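Local coordinates for twitching motility pilus retraction protein (Geobacter sulfurreducens PCA, PDB 5ZFQ) that probably uses ATP to power the retraction of type IV pili, working as a motor assembled from six copies of the chain, at residues A27-L32 and S42-T47; G103-R108 and F122-Y127; I152-P157 and G288-T293; H178-T183 and S196-Q201; L305-M310 and G340-N345. One frame throughout, in Å; residues are numbered along the deposited sequence.

Contact 1: A27-L32 and S42-T47; sequences ANMHQL and SDLHIT
Met29 and Leu32 of helix 29-38 meet Leu44 and Ile46 of strand 43-46 in a small, wholly apolar contact. Carbon atoms do nearly all the touching. Met29 CE lies 3.9 Å from Leu44 CD2. The same CD2 of Leu44 is approached by Leu32 CB at 4.1 Å, and is therefore shared by two residues one helical turn apart. Leu32 CD1 meets Ile46 CD1 at 4.0 Å, methyl against methyl. The sulfur is a looser neighbour, with Met29 SD 4.4 Å from Ile46 CG1. The Met29 chain turns at chi2 (-62°) and again at chi3 (-76°). These two bends carry its terminal methyl to the strand, although its CB does not aim there.

The polar bonds lie at the start of the helix, away from the strand. Asn28 is the N-cap residue, and its OD1 accepts from Gln31 N at 2.9 Å. In return Gln31 OE1 accepts from Asn28 N at 2.9 Å, with the donor tilted out of the carbonyl plane. The reciprocal pair is a capping box. It closes the first turn, the one that carries Met29.

Helix 70-79 adds Leu76, which packs on both Met29 and Leu32. Phe122 of strand 117-125 touches Met29 and Ile46, so the helix lies over more than one strand of the antiparallel sheet. On the other side of strand 43-46, His45 is hydrogen-bonded to Asp222 of a second subunit. The sheet is thus packed against helices on one face and turned to a neighbouring chain on the other.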
# COMPACT_ATOMS: atom_id res chain seq x y z
N ALA A 27 -35.92 37.18 10.10
CA ALA A 27 -34.71 37.99 10.17
C ALA A 27 -33.56 37.40 9.32
O ALA A 27 -33.46 36.18 9.14
CB ALA A 27 -34.30 38.15 11.60
N ASN A 28 -32.69 38.25 8.80
CA ASN A 28 -31.57 37.77 8.00
C ASN A 28 -30.34 37.66 8.90
O ASN A 28 -30.40 38.10 10.06
CB ASN A 28 -31.30 38.68 6.79
CG ASN A 28 -30.97 40.13 7.18
OD1 ASN A 28 -30.21 40.37 8.12
ND2 ASN A 28 -31.53 41.09 6.44
N MET A 29 -29.25 37.10 8.36
CA MET A 29 -28.04 36.83 9.15
C MET A 29 -27.39 38.12 9.66
O MET A 29 -26.80 38.14 10.75
CB MET A 29 -27.02 36.01 8.34
CG MET A 29 -27.34 34.53 8.22
SD MET A 29 -27.38 33.64 9.82
CE MET A 29 -25.64 33.46 10.20
N HIS A 30 -27.50 39.19 8.89
CA HIS A 30 -26.95 40.47 9.31
C HIS A 30 -27.58 40.87 10.64
O HIS A 30 -26.87 41.11 11.62
CB HIS A 30 -27.17 41.54 8.25
CG HIS A 30 -26.46 42.82 8.53
ND1 HIS A 30 -26.89 43.71 9.48
CD2 HIS A 30 -25.34 43.35 7.99
CE1 HIS A 30 -26.07 44.75 9.51
NE2 HIS A 30 -25.12 44.55 8.61
N GLN A 31 -28.91 40.93 10.67
CA GLN A 31 -29.68 41.10 11.91
C GLN A 31 -29.25 40.14 13.00
O GLN A 31 -29.03 40.55 14.14
CB GLN A 31 -31.16 40.90 11.65
CG GLN A 31 -31.79 41.98 10.85
CD GLN A 31 -33.24 41.67 10.54
OE1 GLN A 31 -33.54 40.92 9.60
NE2 GLN A 31 -34.16 42.24 11.32
N LEU A 32 -29.13 38.87 12.65
CA LEU A 32 -28.84 37.86 13.66
C LEU A 32 -27.44 38.02 14.27
O LEU A 32 -27.26 37.91 15.48
CB LEU A 32 -29.01 36.44 13.07
CG LEU A 32 -30.47 36.00 12.86
CD1 LEU A 32 -30.57 34.58 12.30
CD2 LEU A 32 -31.29 36.12 14.15
N SER A 42 -20.84 34.93 21.90
CA SER A 42 -19.68 34.33 21.23
C SER A 42 -20.12 33.41 20.10
O SER A 42 -19.49 33.37 19.05
CB SER A 42 -18.79 33.56 22.23
OG SER A 42 -19.49 32.48 22.84
N ASP A 43 -21.23 32.70 20.31
CA ASP A 43 -21.65 31.67 19.37
C ASP A 43 -23.12 31.81 18.97
O ASP A 43 -23.99 32.03 19.80
CB ASP A 43 -21.41 30.29 19.98
CG ASP A 43 -20.00 30.12 20.47
OD1 ASP A 43 -19.15 29.75 19.64
OD2 ASP A 43 -19.74 30.38 21.67
N LEU A 44 -23.38 31.69 17.67
CA LEU A 44 -24.74 31.73 17.16
C LEU A 44 -25.11 30.37 16.55
O LEU A 44 -24.38 29.83 15.71
CB LEU A 44 -24.90 32.85 16.12
CG LEU A 44 -26.20 32.82 15.31
CD1 LEU A 44 -27.43 33.16 16.21
CD2 LEU A 44 -26.11 33.75 14.08
N HIS A 45 -26.23 29.80 16.99
CA HIS A 45 -26.62 28.50 16.48
C HIS A 45 -27.86 28.59 15.62
O HIS A 45 -28.87 29.16 16.02
CB HIS A 45 -26.84 27.51 17.61
CG HIS A 45 -25.58 27.07 18.27
ND1 HIS A 45 -24.92 25.92 17.90
CD2 HIS A 45 -24.84 27.65 19.24
CE1 HIS A 45 -23.82 25.80 18.64
NE2 HIS A 45 -23.75 26.83 19.45
N ILE A 46 -27.75 28.02 14.42
CA ILE A 46 -28.84 28.00 13.45
C ILE A 46 -29.20 26.55 13.13
O ILE A 46 -28.53 25.89 12.32
CB ILE A 46 -28.47 28.75 12.12
CG1 ILE A 46 -27.96 30.16 12.42
CG2 ILE A 46 -29.65 28.74 11.17
CD1 ILE A 46 -29.00 31.04 13.14
N THR A 47 -30.26 26.07 13.76
CA THR A 47 -30.66 24.71 13.53
C THR A 47 -32.17 24.65 13.59
O THR A 47 -32.80 25.54 14.19
CB THR A 47 -30.01 23.77 14.56
OG1 THR A 47 -30.08 22.43 14.08
CG2 THR A 47 -30.71 23.88 15.91

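Contact 2: G103-R108 and F122-Y127; sequences GLSRFR and FRVIPY
Arg108 and Arg123 sit opposite each other as a hydrogen-bonded antiparallel pair in the hairpin of strands 105-114 and 117-125. Arg108 N gives to Arg123 O at 2.8 Å, and Arg123 N gives to Arg108 O, also at 2.8 Å. The next pair, Phe107 with Val124, is non-hydrogen-bonded. Its side chains lie on the other face, where Phe107 CE2 meets Val124 CG2 at 3.9 Å.

The Arg108 side chain can be followed outward. CB is 4.1 Å from Arg123 NH2. CG then rests on the end of Ile125, 3.6 Å from its CD1. CD passes Arg123 NH2 at 3.7 Å. The chain then bends at chi3 (59°), which turns NE toward a water it shares with Arg123. NE gives a hydrogen bond to this water at 2.9 Å, and the water also accepts from Arg123 NH2 at 2.8 Å. It lies in the plane of both guanidinium groups, at their edges, although the two planes are 60° apart. At the tip, NH2 forms a salt bridge with Asp96 and NH1 another with Glu203.

A second water joins the strands nearer the start of strand 105-114. It accepts from Arg106 N and donates to Ile125 O, and it lies over the centre of the Tyr127 ring. Near this end Leu104 and Ser105 both face Ile101 in a classic beta bulge.

The two arginines run side by side, pointing the same way. The shared water accepts from both, and the carboxylates of Asp96 and Glu203 probably offset much of the positive charge. The Arg108 guanidinium is therefore likely to be held firmly.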
# COMPACT_ATOMS: atom_id res chain seq x y z
N GLY A 103 -18.35 46.91 9.31
CA GLY A 103 -18.91 47.70 10.40
C GLY A 103 -19.32 46.90 11.63
O GLY A 103 -19.71 47.47 12.64
N LEU A 104 -19.23 45.58 11.54
CA LEU A 104 -19.61 44.73 12.66
C LEU A 104 -18.44 43.88 13.15
O LEU A 104 -17.77 44.24 14.12
CB LEU A 104 -20.79 43.85 12.27
CG LEU A 104 -21.45 42.99 13.35
CD1 LEU A 104 -21.94 43.82 14.54
CD2 LEU A 104 -22.60 42.19 12.75
N SER A 105 -18.18 42.76 12.49
CA SER A 105 -17.11 41.87 12.95
C SER A 105 -16.69 40.85 11.91
O SER A 105 -17.36 40.67 10.90
CB SER A 105 -17.54 41.13 14.23
OG SER A 105 -16.45 40.41 14.79
N ARG A 106 -15.56 40.20 12.17
CA ARG A 106 -15.15 39.01 11.44
C ARG A 106 -15.77 37.80 12.15
O ARG A 106 -15.86 37.78 13.38
CB ARG A 106 -13.62 38.90 11.40
CG ARG A 106 -12.91 39.64 10.26
CD ARG A 106 -13.18 39.01 8.88
NE ARG A 106 -11.92 38.83 8.14
CZ ARG A 106 -11.68 37.89 7.22
NH1 ARG A 106 -12.62 37.02 6.85
NH2 ARG A 106 -10.48 37.84 6.64
N PHE A 107 -16.23 36.82 11.38
CA PHE A 107 -16.80 35.62 11.98
C PHE A 107 -16.15 34.37 11.44
O PHE A 107 -15.60 34.38 10.35
CB PHE A 107 -18.31 35.57 11.75
CG PHE A 107 -19.05 36.76 12.30
CD1 PHE A 107 -19.16 37.94 11.56
CD2 PHE A 107 -19.61 36.73 13.56
CE1 PHE A 107 -19.84 39.04 12.06
CE2 PHE A 107 -20.29 37.83 14.06
CZ PHE A 107 -20.40 38.99 13.31
N ARG A 108 -16.21 33.29 12.21
CA ARG A 108 -16.04 31.95 11.65
C ARG A 108 -17.42 31.33 11.53
O ARG A 108 -18.28 31.53 12.39
CB ARG A 108 -15.12 31.09 12.51
CG ARG A 108 -13.71 31.52 12.49
CD ARG A 108 -12.84 30.32 12.58
NE ARG A 108 -13.05 29.36 11.49
CZ ARG A 108 -12.36 29.39 10.34
NH1 ARG A 108 -11.45 30.34 10.13
NH2 ARG A 108 -12.60 28.47 9.40
N PHE A 122 -22.00 29.86 14.21
CA PHE A 122 -21.24 31.05 13.89
C PHE A 122 -20.58 31.63 15.12
O PHE A 122 -21.19 31.72 16.19
CB PHE A 122 -22.14 32.05 13.17
CG PHE A 122 -22.72 31.47 11.92
CD1 PHE A 122 -22.03 31.55 10.72
CD2 PHE A 122 -23.91 30.76 11.95
CE1 PHE A 122 -22.55 30.96 9.57
CE2 PHE A 122 -24.44 30.18 10.81
CZ PHE A 122 -23.76 30.28 9.61
N ARG A 123 -19.31 31.97 14.96
CA ARG A 123 -18.47 32.35 16.09
C ARG A 123 -17.80 33.68 15.81
O ARG A 123 -17.20 33.87 14.76
CB ARG A 123 -17.43 31.25 16.36
CG ARG A 123 -18.03 29.87 16.60
CD ARG A 123 -16.98 28.84 16.96
NE ARG A 123 -16.21 28.40 15.80
CZ ARG A 123 -14.90 28.11 15.80
NH1 ARG A 123 -14.19 28.21 16.92
NH2 ARG A 123 -14.30 27.70 14.68
N VAL A 124 -17.90 34.60 16.76
CA VAL A 124 -17.20 35.87 16.68
C VAL A 124 -15.67 35.74 16.70
O VAL A 124 -15.10 35.10 17.59
CB VAL A 124 -17.61 36.80 17.83
CG1 VAL A 124 -16.77 38.08 17.83
CG2 VAL A 124 -19.10 37.12 17.72
N ILE A 125 -15.02 36.33 15.71
CA ILE A 125 -13.58 36.55 15.77
C ILE A 125 -13.33 37.93 16.33
O ILE A 125 -13.65 38.94 15.69
CB ILE A 125 -12.90 36.43 14.39
CG1 ILE A 125 -13.06 35.03 13.82
CG2 ILE A 125 -11.43 36.75 14.50
CD1 ILE A 125 -12.57 34.92 12.42
N PRO A 126 -12.76 37.99 17.53
CA PRO A 126 -12.55 39.30 18.17
C PRO A 126 -11.48 40.12 17.44
O PRO A 126 -10.54 39.53 16.90
CB PRO A 126 -12.10 38.92 19.59
CG PRO A 126 -11.43 37.57 19.42
CD PRO A 126 -12.18 36.88 18.30
N TYR A 127 -11.65 41.44 17.39
CA TYR A 127 -10.64 42.31 16.80
C TYR A 127 -9.44 42.38 17.74
O TYR A 127 -8.28 42.27 17.32
CB TYR A 127 -11.18 43.73 16.55
CG TYR A 127 -12.11 43.89 15.35
CD1 TYR A 127 -11.61 43.85 14.03
CD2 TYR A 127 -13.48 44.13 15.52
CE1 TYR A 127 -12.46 44.02 12.91
CE2 TYR A 127 -14.34 44.31 14.41
CZ TYR A 127 -13.82 44.26 13.11
OH TYR A 127 -14.66 44.42 12.02
O HOH W 1 -13.34 40.92 13.85
O HOH W 2 -15.36 27.69 12.04

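Contact 3: I152-P157 and G288-T293; sequences ILVTGP and GVMSQT
Thr155 holds OG1 between its backbone N and carbonyl carbon (chi1 77°), and Ser291 swings OG beside its own backbone N (chi1 -75°), which brings the two hydroxyls together. Ser291 OG donates to Thr155 OG1 at 2.6 Å. Thr155 OG1 is also bonded to the carbonyl of Thr256, so this buried hydroxyl has two hydrogen-bond partners. On the reverse face, Met290 runs out extended and then turns at chi3 (-45°). The turn lays its methyl against Val154, with Met290 CE 3.4 Å from Val154 CG2.

Parallel strands 150-155 and 286-296 carry these residues in the mixed sheet of the ATPase domain. Gly156 follows the end of the first strand. It opens a strand-loop-helix pattern consistent with a P-loop (Walker A), the nucleotide-binding loop expected of this family. Its carbonyl accepts from Lys162 NZ of that pattern.

The backbones are joined by a regular parallel ladder. Leu153 N gives to Gly288 O at 2.9 Å, and Met290 N gives to Leu153 O at 2.7 Å. Thr155 N gives to Met290 O at 2.6 Å, nearly straight. Gln292 N gives to Thr155 O at 3.0 Å, the last rung before the loop. Leu153 and Val289 share the face of Thr155 and Ser291, and Leu153 CD1 lies 4.3 Å from Val289 CG2.

Thr262 of helix 259-268 packs on this face, touching all four of these residues. Helix 162-176 lies on the opposite face, where Thr165 touches both Val154 and Met290. Strand 249-254 flanks strand 150-155 on its other edge.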
# COMPACT_ATOMS: atom_id res chain seq x y z
N ILE A 152 9.88 27.06 19.14
CA ILE A 152 9.05 27.21 20.34
C ILE A 152 7.79 26.36 20.20
O ILE A 152 7.08 26.45 19.20
CB ILE A 152 8.65 28.68 20.57
CG1 ILE A 152 9.90 29.56 20.67
CG2 ILE A 152 7.78 28.81 21.80
CD1 ILE A 152 9.64 30.95 21.19
N LEU A 153 7.50 25.53 21.21
CA LEU A 153 6.35 24.63 21.12
C LEU A 153 5.26 24.96 22.12
O LEU A 153 5.52 25.14 23.30
CB LEU A 153 6.79 23.18 21.31
CG LEU A 153 7.79 22.72 20.25
CD1 LEU A 153 8.37 21.35 20.54
CD2 LEU A 153 7.10 22.76 18.88
N VAL A 154 4.03 25.06 21.63
CA VAL A 154 2.87 25.15 22.50
C VAL A 154 2.06 23.87 22.32
O VAL A 154 1.49 23.65 21.26
CB VAL A 154 1.98 26.35 22.18
CG1 VAL A 154 0.94 26.53 23.27
CG2 VAL A 154 2.82 27.60 22.03
N THR A 155 2.04 23.01 23.34
CA THR A 155 1.40 21.71 23.19
C THR A 155 0.14 21.61 24.01
O THR A 155 -0.08 22.39 24.92
CB THR A 155 2.34 20.56 23.60
OG1 THR A 155 2.40 20.46 25.04
CG2 THR A 155 3.73 20.77 23.01
N GLY A 156 -0.68 20.63 23.68
CA GLY A 156 -1.89 20.40 24.43
C GLY A 156 -3.03 20.00 23.52
O GLY A 156 -2.89 20.00 22.29
N PRO A 157 -4.18 19.65 24.11
CA PRO A 157 -5.33 19.36 23.26
C PRO A 157 -5.78 20.63 22.53
O PRO A 157 -5.68 21.71 23.11
CB PRO A 157 -6.38 18.84 24.25
CG PRO A 157 -6.00 19.46 25.56
CD PRO A 157 -4.49 19.54 25.55
N GLY A 288 11.98 26.66 23.88
CA GLY A 288 10.93 26.58 24.86
C GLY A 288 9.78 25.67 24.50
O GLY A 288 9.42 25.49 23.33
N VAL A 289 9.19 25.08 25.53
CA VAL A 289 8.05 24.19 25.37
C VAL A 289 7.01 24.56 26.39
O VAL A 289 7.28 24.63 27.58
CB VAL A 289 8.43 22.68 25.56
CG1 VAL A 289 7.18 21.80 25.41
CG2 VAL A 289 9.57 22.27 24.61
N MET A 290 5.80 24.82 25.92
CA MET A 290 4.71 25.06 26.83
C MET A 290 3.64 24.00 26.67
O MET A 290 3.12 23.77 25.58
CB MET A 290 4.16 26.47 26.62
CG MET A 290 5.21 27.54 26.94
SD MET A 290 4.68 29.20 26.51
CE MET A 290 4.01 28.92 24.91
N SER A 291 3.23 23.42 27.77
CA SER A 291 2.18 22.45 27.76
C SER A 291 1.02 23.00 28.52
O SER A 291 1.17 23.41 29.62
CB SER A 291 2.67 21.17 28.34
OG SER A 291 3.48 20.58 27.38
N GLN A 292 -0.15 22.98 27.91
CA GLN A 292 -1.31 23.58 28.51
C GLN A 292 -2.53 22.76 28.74
O GLN A 292 -2.79 21.85 28.02
CB GLN A 292 -1.74 24.71 27.63
CG GLN A 292 -0.68 25.75 27.42
CD GLN A 292 -1.20 26.95 26.72
OE1 GLN A 292 -2.30 26.95 26.24
NE2 GLN A 292 -0.41 27.98 26.65
N THR A 293 -3.23 23.07 29.81
CA THR A 293 -4.52 22.47 30.11
C THR A 293 -5.53 23.49 30.58
O THR A 293 -5.24 24.27 31.42
CB THR A 293 -4.47 21.48 31.26
OG1 THR A 293 -3.41 20.56 31.07
CG2 THR A 293 -5.69 20.70 31.26

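Contact 4: H178-T183 and S196-Q201; sequences HDHIVT and SCVVNQ
Ser196 CB lies 4.0 Å from His178 CD2. Cys197 SG accepts a long bond from Asp179 N at 3.4 Å and packs on Ile181 CD1 at 3.7 Å. From Val198 on, strand 198-203, an outermost strand of the mixed sheet within this chain, pairs with parallel strand 180-185. Val198 N gives to Asp179 O, and Val198 O accepts from Ile181 N at 2.7 Å. His180 holds CG opposite its backbone N (chi1 175°), which brings its ring edge to Val198 O and NE2 to Asn200 ND2. Val199 and Ile181 lie on the face opposite His180 and Val198.

Asn200 N gives to Ile181 O, and Asn200 O accepts from Thr183 N. Asn200 ND2 gives to His180 NE2 at 3.0 Å, amide and ring planes 89° apart. Gln201 CB lies 3.2 Å from Thr183 OG1, and both side chains bond Glu185.

A leucine in place of His180 would probably leave Asn200 ND2 and the Asp222 carbonyl without their mate and lose the edge-to-face stack on His45 of a third subunit.

His180 NE2 accepts, so ND1, bonded to the Asp222 carbonyl, probably carries the hydrogen. Asn200 OD1 bonds Thr47 of that third subunit, and so ties the strand pair to the interface.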
# COMPACT_ATOMS: atom_id res chain seq x y z
N HIS A 178 10.30 44.02 13.12
CA HIS A 178 10.05 44.34 11.72
C HIS A 178 10.30 43.11 10.84
O HIS A 178 11.22 43.08 10.01
CB HIS A 178 10.91 45.51 11.27
CG HIS A 178 10.76 46.72 12.12
ND1 HIS A 178 11.51 46.93 13.26
CD2 HIS A 178 9.91 47.77 12.04
CE1 HIS A 178 11.15 48.07 13.83
NE2 HIS A 178 10.17 48.60 13.10
N ASP A 179 9.46 42.09 11.04
CA ASP A 179 9.64 40.79 10.40
C ASP A 179 8.50 40.50 9.45
O ASP A 179 7.50 41.22 9.41
CB ASP A 179 9.72 39.66 11.44
CG ASP A 179 10.99 39.72 12.29
OD1 ASP A 179 11.98 40.39 11.88
OD2 ASP A 179 10.99 39.06 13.37
N HIS A 180 8.68 39.45 8.67
CA HIS A 180 7.63 38.88 7.84
C HIS A 180 7.12 37.67 8.61
O HIS A 180 7.88 36.74 8.86
CB HIS A 180 8.15 38.49 6.46
CG HIS A 180 7.14 37.79 5.61
ND1 HIS A 180 7.49 36.92 4.60
CD2 HIS A 180 5.79 37.82 5.62
CE1 HIS A 180 6.40 36.47 4.02
NE2 HIS A 180 5.35 37.00 4.62
N ILE A 181 5.85 37.72 9.02
CA ILE A 181 5.21 36.65 9.79
C ILE A 181 4.26 35.84 8.90
O ILE A 181 3.24 36.37 8.42
CB ILE A 181 4.39 37.19 11.01
CG1 ILE A 181 5.29 37.99 11.97
CG2 ILE A 181 3.69 36.05 11.74
CD1 ILE A 181 4.56 38.56 13.17
N VAL A 182 4.59 34.57 8.69
CA VAL A 182 3.70 33.65 7.95
C VAL A 182 3.14 32.59 8.89
O VAL A 182 3.89 31.88 9.55
CB VAL A 182 4.44 32.93 6.80
CG1 VAL A 182 3.50 31.95 6.09
CG2 VAL A 182 5.04 33.95 5.83
N THR A 183 1.82 32.48 8.94
CA THR A 183 1.17 31.43 9.73
C THR A 183 0.50 30.42 8.80
O THR A 183 0.06 30.77 7.70
CB THR A 183 0.09 32.00 10.69
OG1 THR A 183 -1.02 32.45 9.91
CG2 THR A 183 0.64 33.18 11.50
N SER A 196 4.00 46.38 13.03
CA SER A 196 5.35 46.61 12.50
C SER A 196 5.82 45.49 11.55
O SER A 196 6.71 45.71 10.74
CB SER A 196 6.34 46.76 13.64
OG SER A 196 6.10 47.95 14.38
N CYS A 197 5.24 44.31 11.68
CA CYS A 197 5.57 43.18 10.81
C CYS A 197 4.66 43.13 9.59
O CYS A 197 3.58 43.73 9.59
CB CYS A 197 5.47 41.86 11.58
SG CYS A 197 6.66 41.64 12.93
N VAL A 198 5.09 42.43 8.54
CA VAL A 198 4.17 42.07 7.47
C VAL A 198 3.59 40.70 7.82
O VAL A 198 4.35 39.74 8.04
CB VAL A 198 4.86 42.05 6.08
CG1 VAL A 198 3.94 41.44 5.02
CG2 VAL A 198 5.28 43.44 5.67
N VAL A 199 2.27 40.59 7.88
CA VAL A 199 1.65 39.33 8.29
C VAL A 199 0.84 38.66 7.16
O VAL A 199 -0.10 39.25 6.61
CB VAL A 199 0.72 39.53 9.51
CG1 VAL A 199 0.19 38.19 10.00
CG2 VAL A 199 1.45 40.27 10.63
N ASN A 200 1.21 37.42 6.84
CA ASN A 200 0.46 36.59 5.89
C ASN A 200 -0.06 35.30 6.54
O ASN A 200 0.73 34.49 7.03
CB ASN A 200 1.34 36.25 4.69
CG ASN A 200 1.45 37.38 3.71
OD1 ASN A 200 0.45 37.81 3.13
ND2 ASN A 200 2.68 37.88 3.50
N GLN A 201 -1.37 35.10 6.54
CA GLN A 201 -1.96 33.93 7.19
C GLN A 201 -2.67 33.04 6.18
O GLN A 201 -3.58 33.48 5.48
CB GLN A 201 -2.95 34.37 8.27
CG GLN A 201 -2.39 35.40 9.21
CD GLN A 201 -3.35 35.76 10.32
OE1 GLN A 201 -3.82 36.90 10.39
NE2 GLN A 201 -3.63 34.80 11.19

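Contact 5: L305-M310 and G340-N345; sequences LALEVM and GMQTMN
The loop entering helix 344-353 docks on strand 303-310 through a single antiparallel bridge between Val309 and Gln342. Val309 N gives to Gln342 O at 2.9 Å, and Gln342 N gives to Val309 O at 3.1 Å.

Gln342 adds a side-chain bond. Its CG stands between the backbone N and carbonyl carbon (chi1 51°), and from there the extended chain crosses Leu307 at about a right angle. NE2 of Gln342 reaches Leu307 O at 2.8 Å, almost straight at the hydrogen (172°) but from above the carbonyl plane. On the way its CG packs on Val309 CG2 at 3.8 Å.

Glu308 takes hold of the helix start. Its OE1 accepts from Met344 N, the first residue of the helix, at 2.7 Å on the anti side. OE2 accepts from Ala259 N. The OG1 of Thr343, the N-cap, accepts from Gln346 N. A glutamine in place of Glu308 has one acceptor oxygen fewer, and would probably leave Met344 N or Ala259 N without its mate.

Methionines close both ends. Met344 SD lies 3.8 Å from Ala306 CB, and Met341 CE lies 3.5 Å from Met310 CG.

Strand 286-296 pairs with the other edge of strand 303-310. Met332 of helix 328-333 touches Glu308, Met310 and Met341. Ser347, further along helix 344-353, packs on Ala306 and Gln342.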
# COMPACT_ATOMS: atom_id res chain seq x y z
N LEU A 305 -6.27 28.11 33.51
CA LEU A 305 -5.17 27.52 32.81
C LEU A 305 -4.07 26.97 33.68
O LEU A 305 -3.66 27.59 34.61
CB LEU A 305 -4.59 28.53 31.84
CG LEU A 305 -3.48 27.97 30.98
CD1 LEU A 305 -4.04 27.19 29.83
CD2 LEU A 305 -2.54 29.03 30.49
N ALA A 306 -3.64 25.77 33.36
CA ALA A 306 -2.56 25.09 34.03
C ALA A 306 -1.49 24.98 32.95
O ALA A 306 -1.74 24.63 31.84
CB ALA A 306 -2.98 23.76 34.56
N LEU A 307 -0.27 25.23 33.32
CA LEU A 307 0.77 25.37 32.32
C LEU A 307 2.10 24.81 32.78
O LEU A 307 2.62 25.16 33.86
CB LEU A 307 0.92 26.85 31.94
CG LEU A 307 2.02 27.28 30.98
CD1 LEU A 307 1.68 26.98 29.51
CD2 LEU A 307 2.31 28.76 31.20
N GLU A 308 2.70 23.99 31.94
CA GLU A 308 4.00 23.48 32.22
C GLU A 308 4.90 24.19 31.24
O GLU A 308 4.63 24.22 30.08
CB GLU A 308 4.02 21.99 32.00
CG GLU A 308 5.41 21.43 31.88
CD GLU A 308 5.55 20.03 32.36
OE1 GLU A 308 5.47 19.79 33.54
OE2 GLU A 308 5.78 19.16 31.55
N VAL A 309 5.97 24.79 31.74
CA VAL A 309 6.91 25.50 30.90
C VAL A 309 8.32 24.97 31.03
O VAL A 309 8.84 24.92 32.09
CB VAL A 309 7.01 26.97 31.29
CG1 VAL A 309 7.93 27.73 30.38
CG2 VAL A 309 5.66 27.62 31.31
N MET A 310 8.94 24.63 29.92
CA MET A 310 10.31 24.19 29.94
C MET A 310 11.18 25.14 29.14
O MET A 310 10.98 25.31 27.98
CB MET A 310 10.41 22.83 29.30
CG MET A 310 11.72 22.12 29.52
SD MET A 310 13.06 22.42 28.39
CE MET A 310 12.45 21.96 26.83
N GLY A 340 12.39 30.59 34.98
CA GLY A 340 10.96 30.73 34.86
C GLY A 340 10.26 29.44 34.52
O GLY A 340 9.08 29.44 34.29
N MET A 341 10.97 28.33 34.51
CA MET A 341 10.36 27.07 34.22
C MET A 341 9.42 26.66 35.32
O MET A 341 9.59 27.05 36.42
CB MET A 341 11.40 25.98 34.13
CG MET A 341 12.63 26.30 33.35
SD MET A 341 13.64 24.85 33.17
CE MET A 341 12.48 23.72 32.53
N GLN A 342 8.41 25.88 34.99
CA GLN A 342 7.52 25.36 35.98
C GLN A 342 7.00 24.05 35.52
O GLN A 342 6.72 23.89 34.38
CB GLN A 342 6.37 26.29 36.23
CG GLN A 342 5.65 26.75 35.01
CD GLN A 342 4.65 27.84 35.27
OE1 GLN A 342 4.99 28.92 35.68
NE2 GLN A 342 3.41 27.56 35.00
N THR A 343 6.85 23.10 36.42
CA THR A 343 6.23 21.83 36.07
C THR A 343 4.71 21.97 36.13
O THR A 343 4.19 22.91 36.75
CB THR A 343 6.67 20.68 37.00
OG1 THR A 343 6.28 20.98 38.34
CG2 THR A 343 8.19 20.48 36.96
N MET A 344 4.02 21.04 35.48
CA MET A 344 2.58 20.92 35.59
C MET A 344 2.17 20.79 37.06
O MET A 344 1.24 21.44 37.50
CB MET A 344 2.06 19.73 34.77
CG MET A 344 0.55 19.59 34.81
SD MET A 344 -0.28 21.09 34.22
CE MET A 344 0.22 21.14 32.50
N ASN A 345 2.90 19.96 37.81
CA ASN A 345 2.62 19.83 39.24
C ASN A 345 2.81 21.16 39.97
O ASN A 345 1.98 21.51 40.81
CB ASN A 345 3.47 18.73 39.89
CG ASN A 345 2.76 17.37 39.94
OD1 ASN A 345 1.54 17.29 39.71
ND2 ASN A 345 3.50 16.31 40.23

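Overall arrangement
Contacts 1 and 2 share the antiparallel sheet of the N-terminal part. They touch directly, because strands 43-46 and 117-125 are neighbours. Contacts 3, 4 and 5 belong to the mixed sheet. Contacts 3 and 5 adjoin through strands 286-296 and 303-310, while contact 4 lies on the far edge, its centre about 22 Å from contact 3. Contact 3 is the most central, and fully buried. Contact 1 is also buried but purely apolar across its segments. Contact 2 is partly exposed, with waters and charged groups. Contact 4 turns polar side chains to another subunit, whereas contact 5 uses them to fix a helix start within the chain.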